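Long-range contacts in borrelidin polyketide synthase, type I (Streptomyces parvulus, PDB 6OBT), which probably removes water from a beta-hydroxyacyl intermediate during borrelidin assembly, acting as a dehydratase domain of a modular polyketide synthase: residues H191-L199 and H227-S237; A205-L215 and V268-Q278. All coordinates share one frame; numbering follows the deposited sequence.

Overall arrangement
From the N terminus, the chain leaves strand 190-192 through a short turn into strand 199-205, hairpins back as strand 208-214, and then forms helix 228-236. Interaction 1 closes this first loop, laying the helix against residues 191-199. Interaction 2 closes a longer one, bringing strand 270-276 beside strand 208-214. The two loops cross rather than nest, because 205-215 lies between the partners of interaction 1 and 227-237 between those of interaction 2. They also touch: Cys198 O probably accepts a hydrogen bond from Ser214 N, and Ile213 packs against Cys198 and Ser237. Together they tie helix 228-236, the sheet containing strands 208-214 and 270-276, and the loop of residues 193-198.

Interaction 1 (H191-L199 and H227-S237); sequences HYGPQFRCL and HPGLFDAAVHS
Asp232 OD1 receives a hydrogen bond from His236 ND1, one helical turn on, while two rings from 191-199 close around it: Tyr192 CE1 lies 3.2 Å from OD1 and Phe196 CD1 lies 3.4 Å from it, at the edge of the phenyl ring. The bond is 2.9 Å between ND1 and OD1; it runs in the imidazole plane but meets the carboxylate from above. With CG anti to the backbone N (chi1 -178°), Asp232 reaches toward the two rings. Its other oxygen, OD2, takes a hydrogen from a water that also bonds Tyr192 OH, linking the segments through solvent.

The imidazole is held on several sides. Tyr192 slides past it with the ring planes 36° apart, and His236 ND1 lies over the phenol face, while Phe196 O meets CE1 at the imidazole edge, 3.4 Å away. Tyr182 bonds NE2, so both ring nitrogens have partners and the rotation is fixed. Asp232-x-x-x-His236 fits the DxxxQ/H motif of polyketide synthase dehydratases, and Tyr192-Gly193-Pro194 belongs to their GYxYGPxF motif, which is consistent with a place beside the active site. The Phe196 ring also meets the ring of His73.

Further toward the helix N terminus, Gly229 brings the backbones close: its CA sits over the Phe196 face, 3.9 Å from the ring centroid, a CH-pi contact, and the carbonyl of Gln195 lies too near for a side chain here. His227 caps this end, ND1 accepting from Gly229 N at 3.1 Å. Ala233, a small helix residue, lets the loop residue Cys198 approach, CB to CB 3.5 Å.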
loop_
_atom_site.group_PDB
_atom_site.type_symbol
_atom_site.label_atom_id
_atom_site.label_comp_id
_atom_site.label_asym_id
_atom_site.label_seq_id
_atom_site.Cartn_x
_atom_site.Cartn_y
_atom_site.Cartn_z
ATOM N N HIS A 191 -2.527 -28.862 19.650
ATOM C CA HIS A 191 -1.675 -28.554 20.797
ATOM C C HIS A 191 -1.799 -27.062 21.089
ATOM O O HIS A 191 -1.112 -26.241 20.475
ATOM C CB HIS A 191 -0.226 -28.962 20.528
ATOM C CG HIS A 191 0.010 -30.445 20.551
ATOM N ND1 HIS A 191 -0.389 -31.283 19.531
ATOM C CD2 HIS A 191 0.622 -31.236 21.465
ATOM C CE1 HIS A 191 -0.038 -32.524 19.817
ATOM N NE2 HIS A 191 0.577 -32.523 20.986
ATOM N N TYR A 192 -2.677 -26.712 22.035
ATOM C CA TYR A 192 -2.936 -25.320 22.396
ATOM C C TYR A 192 -1.950 -24.873 23.468
ATOM O O TYR A 192 -1.847 -25.497 24.522
ATOM C CB TYR A 192 -4.377 -25.129 22.875
ATOM C CG TYR A 192 -5.380 -25.208 21.749
ATOM C CD1 TYR A 192 -5.452 -24.217 20.778
ATOM C CD2 TYR A 192 -6.197 -26.319 21.614
ATOM C CE1 TYR A 192 -6.359 -24.305 19.731
ATOM C CE2 TYR A 192 -7.099 -26.418 20.581
ATOM C CZ TYR A 192 -7.168 -25.432 19.637
ATOM O OH TYR A 192 -8.075 -25.568 18.608
ATOM N N GLY A 193 -1.225 -23.795 23.196
ATOM C CA GLY A 193 -0.240 -23.304 24.128
ATOM C C GLY A 193 -0.831 -22.321 25.121
ATOM O O GLY A 193 -2.035 -22.051 25.124
ATOM N N PRO A 194 0.024 -21.769 25.989
ATOM C CA PRO A 194 -0.474 -20.900 27.077
ATOM C C PRO A 194 -1.456 -19.825 26.651
ATOM O O PRO A 194 -2.492 -19.644 27.298
ATOM C CB PRO A 194 0.824 -20.297 27.631
ATOM C CG PRO A 194 1.857 -21.335 27.371
ATOM C CD PRO A 194 1.481 -21.983 26.067
ATOM N N GLN A 195 -1.164 -19.092 25.577
ATOM C CA GLN A 195 -2.030 -17.975 25.218
ATOM C C GLN A 195 -3.387 -18.413 24.686
ATOM O O GLN A 195 -4.292 -17.575 24.591
ATOM C CB GLN A 195 -1.331 -17.089 24.187
ATOM C CG GLN A 195 -0.324 -16.145 24.799
ATOM C CD GLN A 195 -0.935 -14.831 25.232
ATOM O OE1 GLN A 195 -2.132 -14.745 25.528
ATOM N NE2 GLN A 195 -0.113 -13.798 25.283
ATOM N N PHE A 196 -3.548 -19.691 24.326
ATOM C CA PHE A 196 -4.813 -20.179 23.794
ATOM C C PHE A 196 -5.595 -21.034 24.786
ATOM O O PHE A 196 -6.767 -21.326 24.528
ATOM C CB PHE A 196 -4.583 -20.985 22.500
ATOM C CG PHE A 196 -4.279 -20.115 21.283
ATOM C CD1 PHE A 196 -5.244 -19.884 20.319
ATOM C CD2 PHE A 196 -3.022 -19.557 21.111
ATOM C CE1 PHE A 196 -4.978 -19.084 19.205
ATOM C CE2 PHE A 196 -2.733 -18.753 19.982
ATOM C CZ PHE A 196 -3.730 -18.512 19.041
ATOM N N ARG A 197 -4.998 -21.423 25.917
ATOM C CA ARG A 197 -5.682 -22.283 26.892
ATOM C C ARG A 197 -6.540 -21.410 27.806
ATOM O O ARG A 197 -6.250 -21.184 28.987
ATOM C CB ARG A 197 -4.696 -23.117 27.697
ATOM C CG ARG A 197 -3.869 -24.087 26.845
ATOM C CD ARG A 197 -3.153 -25.144 27.672
ATOM N NE ARG A 197 -2.108 -24.614 28.548
ATOM C CZ ARG A 197 -0.801 -24.696 28.306
ATOM N NH1 ARG A 197 -0.357 -25.274 27.196
ATOM N NH2 ARG A 197 0.070 -24.195 29.176
ATOM N N CYS A 198 -7.646 -20.958 27.235
ATOM C CA CYS A 198 -8.481 -19.946 27.852
ATOM C C CYS A 198 -9.743 -20.509 28.468
ATOM O O CYS A 198 -10.388 -19.811 29.255
ATOM C CB CYS A 198 -8.873 -18.898 26.821
ATOM S SG CYS A 198 -7.466 -17.877 26.350
ATOM N N LEU A 199 -10.129 -21.730 28.112
ATOM C CA LEU A 199 -11.341 -22.307 28.678
ATOM C C LEU A 199 -11.157 -22.587 30.169
ATOM O O LEU A 199 -10.210 -23.271 30.568
ATOM C CB LEU A 199 -11.709 -23.598 27.945
ATOM C CG LEU A 199 -12.864 -24.350 28.626
ATOM C CD1 LEU A 199 -14.119 -23.493 28.696
ATOM C CD2 LEU A 199 -13.159 -25.647 27.907
ATOM N N HIS A 227 -8.703 -10.350 20.971
ATOM C CA HIS A 227 -7.423 -11.050 20.876
ATOM C C HIS A 227 -7.608 -12.438 20.262
ATOM O O HIS A 227 -8.491 -13.195 20.705
ATOM C CB HIS A 227 -6.782 -11.196 22.259
ATOM C CG HIS A 227 -5.344 -11.613 22.223
ATOM N ND1 HIS A 227 -4.951 -12.922 22.027
ATOM C CD2 HIS A 227 -4.205 -10.893 22.367
ATOM C CE1 HIS A 227 -3.629 -12.987 22.039
ATOM N NE2 HIS A 227 -3.151 -11.769 22.245
ATOM N N PRO A 228 -6.783 -12.822 19.279
ATOM C CA PRO A 228 -6.964 -14.133 18.622
ATOM C C PRO A 228 -7.024 -15.328 19.558
ATOM O O PRO A 228 -7.733 -16.299 19.258
ATOM C CB PRO A 228 -5.747 -14.207 17.687
ATOM C CG PRO A 228 -5.525 -12.771 17.298
ATOM C CD PRO A 228 -5.832 -11.963 18.542
ATOM N N GLY A 229 -6.277 -15.313 20.663
ATOM C CA GLY A 229 -6.283 -16.479 21.534
ATOM C C GLY A 229 -7.609 -16.650 22.240
ATOM O O GLY A 229 -8.047 -17.779 22.503
ATOM N N LEU A 230 -8.263 -15.538 22.552
ATOM C CA LEU A 230 -9.571 -15.584 23.190
ATOM C C LEU A 230 -10.661 -15.842 22.157
ATOM O O LEU A 230 -11.557 -16.662 22.380
ATOM C CB LEU A 230 -9.811 -14.278 23.935
ATOM C CG LEU A 230 -11.130 -14.123 24.674
ATOM C CD1 LEU A 230 -11.241 -15.232 25.694
ATOM C CD2 LEU A 230 -11.186 -12.786 25.347
ATOM N N PHE A 231 -10.568 -15.166 21.005
ATOM C CA PHE A 231 -11.434 -15.473 19.873
ATOM C C PHE A 231 -11.378 -16.965 19.528
ATOM O O PHE A 231 -12.418 -17.606 19.318
ATOM C CB PHE A 231 -11.003 -14.593 18.682
ATOM C CG PHE A 231 -12.086 -14.312 17.662
ATOM C CD1 PHE A 231 -12.001 -13.185 16.857
ATOM C CD2 PHE A 231 -13.141 -15.188 17.465
ATOM C CE1 PHE A 231 -12.964 -12.909 15.902
ATOM C CE2 PHE A 231 -14.102 -14.925 16.513
ATOM C CZ PHE A 231 -14.010 -13.793 15.724
ATOM N N ASP A 232 -10.170 -17.549 19.474
ATOM C CA ASP A 232 -10.078 -18.953 19.092
ATOM C C ASP A 232 -10.661 -19.866 20.169
ATOM O O ASP A 232 -11.312 -20.877 19.861
ATOM C CB ASP A 232 -8.623 -19.347 18.817
ATOM C CG ASP A 232 -8.501 -20.771 18.365
ATOM O OD1 ASP A 232 -7.954 -21.617 19.122
ATOM O OD2 ASP A 232 -8.996 -21.058 17.256
ATOM N N ALA A 233 -10.419 -19.544 21.436
ATOM C CA ALA A 233 -10.962 -20.386 22.499
ATOM C C ALA A 233 -12.485 -20.310 22.549
ATOM O O ALA A 233 -13.138 -21.283 22.951
ATOM C CB ALA A 233 -10.353 -19.988 23.836
ATOM N N ALA A 234 -13.068 -19.185 22.117
ATOM C CA ALA A 234 -14.523 -19.090 21.996
ATOM C C ALA A 234 -15.054 -20.147 21.037
ATOM O O ALA A 234 -16.080 -20.791 21.303
ATOM C CB ALA A 234 -14.926 -17.691 21.527
ATOM N N VAL A 235 -14.348 -20.351 19.925
ATOM C CA VAL A 235 -14.745 -21.314 18.902
ATOM C C VAL A 235 -14.354 -22.732 19.292
ATOM O O VAL A 235 -15.139 -23.671 19.115
ATOM C CB VAL A 235 -14.128 -20.915 17.545
ATOM C CG1 VAL A 235 -14.385 -22.006 16.518
ATOM C CG2 VAL A 235 -14.707 -19.590 17.081
ATOM N N HIS A 236 -13.130 -22.939 19.793
ATOM C CA HIS A 236 -12.713 -24.315 20.017
ATOM C C HIS A 236 -13.328 -24.915 21.278
ATOM O O HIS A 236 -13.225 -26.125 21.493
ATOM C CB HIS A 236 -11.171 -24.436 20.011
ATOM C CG HIS A 236 -10.465 -23.900 21.226
ATOM N ND1 HIS A 236 -9.343 -23.106 21.124
ATOM C CD2 HIS A 236 -10.645 -24.122 22.552
ATOM C CE1 HIS A 236 -8.892 -22.820 22.332
ATOM N NE2 HIS A 236 -9.667 -23.421 23.220
ATOM N N SER A 237 -14.023 -24.109 22.078
ATOM C CA SER A 237 -14.727 -24.654 23.234
ATOM C C SER A 237 -15.915 -25.518 22.832
ATOM O O SER A 237 -16.409 -26.296 23.656
ATOM C CB SER A 237 -15.176 -23.508 24.137
ATOM O OG SER A 237 -14.051 -22.996 24.829
HETATM O O HOH W 1 -8.588 -23.762 16.336
#

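Interaction 2 (A205-L215 and V268-Q278); sequences AGEDLVAEISL and VTSLRVRIDPQ
Asp208 and Arg274 form a salt bridge near one end of the strand pair, with OD2 of Asp208 2.6 Å from NH1 of Arg274. OD2 lies at the guanidinium edge and in its plane, but the carboxylate is turned 80° from that plane, and the hydrogen bond is weak, bent to 128°. Arginine reaches this spot because its chain, extended at first, bends at chi3 (-81°) and turns the guanidinium across to Asp208 on the neighbouring strand. Val210 runs beside it and lays CG1 over one guanidinium face, 3.9 Å from Arg274 NE; this branched residue gives the flat cation an apolar bed. Trp285 of the next strand and Pro170 also touch Arg274.

The other carboxylate oxygen, Asp208 OD1, faces Asp276 OD2 at 3.8 Å, a like-charged pair that the nearby arginine may ease. OD2 of Asp276 also accepts from Gln278 N, an Asx turn that bends the chain after the strand.

On the reverse side of the sheet the partners are apolar. Leu209 CD2 and Ile275 CD1 meet 3.7 Å apart, their side chains lying side by side, and Ile213 CD1 reaches diagonally to Val273 CG2 at 3.5 Å. Ile213 and Leu271 extend this layer onto Leu230 of helix 228-236.

Between the two faces runs the backbone ladder that sets the register. Leu209, Ala211 and Ile213 form hydrogen-bonded pairs with Ile275, Val273 and Leu271, and among these bonds Leu271 N reaches Ile213 O at 2.7 Å. Antiparallel strands wrapped against a central helix, apolar side inward, match the C-terminal half of the double hot-dog fold of polyketide synthase dehydratases.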
loop_
_atom_site.group_PDB
_atom_site.type_symbol
_atom_site.label_atom_id
_atom_site.label_comp_id
_atom_site.label_asym_id
_atom_site.label_seq_id
_atom_site.Cartn_x
_atom_site.Cartn_y
_atom_site.Cartn_z
ATOM N N ALA A 205 -26.404 -26.406 29.023
ATOM C CA ALA A 205 -27.617 -25.642 29.305
ATOM C C ALA A 205 -28.668 -26.067 28.288
ATOM O O ALA A 205 -28.688 -25.554 27.164
ATOM C CB ALA A 205 -27.345 -24.140 29.234
ATOM N N GLY A 206 -29.536 -26.990 28.675
ATOM C CA GLY A 206 -30.474 -27.542 27.713
ATOM C C GLY A 206 -29.704 -28.183 26.575
ATOM O O GLY A 206 -28.844 -29.046 26.789
ATOM N N GLU A 207 -29.981 -27.745 25.347
ATOM C CA GLU A 207 -29.254 -28.233 24.181
ATOM C C GLU A 207 -28.075 -27.348 23.813
ATOM O O GLU A 207 -27.378 -27.647 22.838
ATOM C CB GLU A 207 -30.198 -28.365 22.977
ATOM C CG GLU A 207 -30.932 -29.714 22.884
ATOM C CD GLU A 207 -30.130 -30.781 22.147
ATOM O OE1 GLU A 207 -29.246 -31.410 22.770
ATOM O OE2 GLU A 207 -30.388 -30.997 20.942
ATOM N N ASP A 208 -27.835 -26.281 24.567
ATOM C CA ASP A 208 -26.739 -25.364 24.297
ATOM C C ASP A 208 -25.548 -25.628 25.209
ATOM O O ASP A 208 -25.656 -26.233 26.279
ATOM C CB ASP A 208 -27.181 -23.910 24.465
ATOM C CG ASP A 208 -28.251 -23.511 23.488
ATOM O OD1 ASP A 208 -28.467 -24.247 22.504
ATOM O OD2 ASP A 208 -28.877 -22.452 23.704
ATOM N N LEU A 209 -24.397 -25.138 24.758
ATOM C CA LEU A 209 -23.163 -25.113 25.522
ATOM C C LEU A 209 -22.914 -23.702 26.047
ATOM O O LEU A 209 -23.015 -22.735 25.283
ATOM C CB LEU A 209 -22.016 -25.543 24.610
ATOM C CG LEU A 209 -20.636 -25.827 25.159
ATOM C CD1 LEU A 209 -20.620 -27.251 25.667
ATOM C CD2 LEU A 209 -19.654 -25.635 24.021
ATOM N N VAL A 210 -22.590 -23.574 27.339
ATOM C CA VAL A 210 -22.145 -22.290 27.875
ATOM C C VAL A 210 -20.809 -22.472 28.581
ATOM O O VAL A 210 -20.524 -23.527 29.156
ATOM C CB VAL A 210 -23.177 -21.614 28.813
ATOM C CG1 VAL A 210 -24.462 -21.327 28.057
ATOM C CG2 VAL A 210 -23.456 -22.483 30.067
ATOM N N ALA A 211 -19.981 -21.427 28.522
ATOM C CA ALA A 211 -18.609 -21.517 28.995
ATOM C C ALA A 211 -18.106 -20.154 29.452
ATOM O O ALA A 211 -18.501 -19.113 28.914
ATOM C CB ALA A 211 -17.684 -22.065 27.900
ATOM N N GLU A 212 -17.227 -20.186 30.455
ATOM C CA GLU A 212 -16.393 -19.051 30.837
ATOM C C GLU A 212 -15.012 -19.247 30.226
ATOM O O GLU A 212 -14.397 -20.302 30.409
ATOM C CB GLU A 212 -16.281 -18.925 32.361
ATOM C CG GLU A 212 -17.505 -18.314 33.007
ATOM C CD GLU A 212 -17.484 -18.407 34.523
ATOM O OE1 GLU A 212 -18.543 -18.167 35.138
ATOM O OE2 GLU A 212 -16.413 -18.709 35.098
ATOM N N ILE A 213 -14.540 -18.239 29.490
ATOM C CA ILE A 213 -13.287 -18.298 28.740
ATOM C C ILE A 213 -12.533 -16.997 28.995
ATOM O O ILE A 213 -13.120 -15.916 28.878
ATOM C CB ILE A 213 -13.563 -18.480 27.234
ATOM C CG1 ILE A 213 -14.499 -19.674 26.996
ATOM C CG2 ILE A 213 -12.272 -18.689 26.470
ATOM C CD1 ILE A 213 -15.079 -19.755 25.595
ATOM N N SER A 214 -11.244 -17.083 29.346
ATOM C CA SER A 214 -10.506 -15.852 29.628
ATOM C C SER A 214 -9.016 -15.994 29.318
ATOM O O SER A 214 -8.449 -17.084 29.392
ATOM C CB SER A 214 -10.707 -15.405 31.080
ATOM O OG SER A 214 -10.312 -16.394 32.001
ATOM N N LEU A 215 -8.390 -14.863 28.980
ATOM C CA LEU A 215 -6.973 -14.839 28.630
ATOM C C LEU A 215 -6.112 -14.996 29.885
ATOM O O LEU A 215 -6.556 -14.689 31.000
ATOM C CB LEU A 215 -6.633 -13.527 27.910
ATOM C CG LEU A 215 -7.116 -13.422 26.464
ATOM C CD1 LEU A 215 -7.228 -11.966 26.001
ATOM C CD2 LEU A 215 -6.175 -14.216 25.569
ATOM N N VAL A 268 -11.789 -6.676 25.431
ATOM C CA VAL A 268 -12.329 -7.648 26.380
ATOM C C VAL A 268 -11.318 -8.765 26.613
ATOM O O VAL A 268 -10.730 -9.300 25.664
ATOM C CB VAL A 268 -13.666 -8.201 25.862
ATOM C CG1 VAL A 268 -14.248 -9.192 26.825
ATOM C CG2 VAL A 268 -14.648 -7.059 25.605
ATOM N N THR A 269 -11.119 -9.141 27.884
ATOM C CA THR A 269 -10.175 -10.202 28.219
ATOM C C THR A 269 -10.837 -11.449 28.790
ATOM O O THR A 269 -10.149 -12.460 28.977
ATOM C CB THR A 269 -9.131 -9.702 29.232
ATOM O OG1 THR A 269 -9.791 -9.313 30.443
ATOM C CG2 THR A 269 -8.340 -8.517 28.685
ATOM N N SER A 270 -12.137 -11.408 29.084
ATOM C CA SER A 270 -12.844 -12.544 29.658
ATOM C C SER A 270 -14.270 -12.567 29.129
ATOM O O SER A 270 -14.940 -11.531 29.108
ATOM C CB SER A 270 -12.853 -12.481 31.190
ATOM O OG SER A 270 -13.681 -13.497 31.726
ATOM N N LEU A 271 -14.738 -13.752 28.724
ATOM C CA LEU A 271 -16.026 -13.871 28.050
ATOM C C LEU A 271 -16.921 -14.912 28.713
ATOM O O LEU A 271 -16.449 -15.914 29.258
ATOM C CB LEU A 271 -15.882 -14.275 26.597
ATOM C CG LEU A 271 -15.145 -13.296 25.695
ATOM C CD1 LEU A 271 -14.810 -14.028 24.412
ATOM C CD2 LEU A 271 -16.014 -12.090 25.437
ATOM N N ARG A 272 -18.228 -14.658 28.619
ATOM C CA ARG A 272 -19.273 -15.656 28.830
ATOM C C ARG A 272 -19.882 -15.988 27.474
ATOM O O ARG A 272 -20.259 -15.079 26.722
ATOM C CB ARG A 272 -20.330 -15.125 29.805
ATOM C CG ARG A 272 -19.710 -14.839 31.141
ATOM C CD ARG A 272 -20.589 -14.047 32.092
ATOM N NE ARG A 272 -19.927 -13.970 33.391
ATOM C CZ ARG A 272 -20.507 -13.544 34.507
ATOM N NH1 ARG A 272 -19.822 -13.513 35.643
ATOM N NH2 ARG A 272 -21.766 -13.141 34.485
ATOM N N VAL A 273 -19.915 -17.276 27.133
ATOM C CA VAL A 273 -20.158 -17.723 25.767
ATOM C C VAL A 273 -21.333 -18.690 25.756
ATOM O O VAL A 273 -21.457 -19.539 26.644
ATOM C CB VAL A 273 -18.890 -18.375 25.176
ATOM C CG1 VAL A 273 -19.106 -18.779 23.729
ATOM C CG2 VAL A 273 -17.713 -17.416 25.281
ATOM N N ARG A 274 -22.199 -18.557 24.752
ATOM C CA ARG A 274 -23.320 -19.470 24.558
ATOM C C ARG A 274 -23.305 -19.952 23.123
ATOM O O ARG A 274 -23.366 -19.134 22.199
ATOM C CB ARG A 274 -24.675 -18.810 24.862
ATOM C CG ARG A 274 -25.840 -19.765 24.499
ATOM C CD ARG A 274 -27.197 -19.221 24.914
ATOM N NE ARG A 274 -27.462 -19.462 26.326
ATOM C CZ ARG A 274 -28.271 -20.410 26.793
ATOM N NH1 ARG A 274 -28.892 -21.233 25.959
ATOM N NH2 ARG A 274 -28.462 -20.537 28.100
ATOM N N ILE A 275 -23.224 -21.270 22.939
ATOM C CA ILE A 275 -23.119 -21.894 21.623
ATOM C C ILE A 275 -24.371 -22.730 21.390
ATOM O O ILE A 275 -24.755 -23.535 22.247
ATOM C CB ILE A 275 -21.851 -22.766 21.507
ATOM C CG1 ILE A 275 -20.608 -21.956 21.893
ATOM C CG2 ILE A 275 -21.711 -23.351 20.092
ATOM C CD1 ILE A 275 -19.301 -22.718 21.728
ATOM N N ASP A 276 -24.990 -22.556 20.225
ATOM C CA ASP A 276 -26.196 -23.295 19.843
ATOM C C ASP A 276 -25.912 -24.112 18.590
ATOM O O ASP A 276 -25.856 -23.541 17.485
ATOM C CB ASP A 276 -27.365 -22.334 19.604
ATOM C CG ASP A 276 -28.582 -22.999 18.935
ATOM O OD1 ASP A 276 -29.537 -22.263 18.600
ATOM O OD2 ASP A 276 -28.614 -24.233 18.751
ATOM N N PRO A 277 -25.763 -25.434 18.689
ATOM C CA PRO A 277 -25.494 -26.247 17.493
ATOM C C PRO A 277 -26.689 -26.463 16.573
ATOM O O PRO A 277 -26.531 -27.126 15.542
ATOM C CB PRO A 277 -25.019 -27.584 18.091
ATOM C CG PRO A 277 -24.577 -27.254 19.483
ATOM C CD PRO A 277 -25.526 -26.185 19.931
ATOM N N GLN A 278 -27.876 -25.947 16.888
ATOM C CA GLN A 278 -28.997 -26.128 15.970
ATOM C C GLN A 278 -28.944 -25.155 14.802
ATOM O O GLN A 278 -29.648 -25.356 13.806
ATOM C CB GLN A 278 -30.331 -26.003 16.711
ATOM C CG GLN A 278 -30.775 -27.297 17.394
ATOM C CD GLN A 278 -31.149 -28.396 16.407
ATOM O OE1 GLN A 278 -31.753 -28.133 15.367
ATOM N NE2 GLN A 278 -30.793 -29.635 16.733
#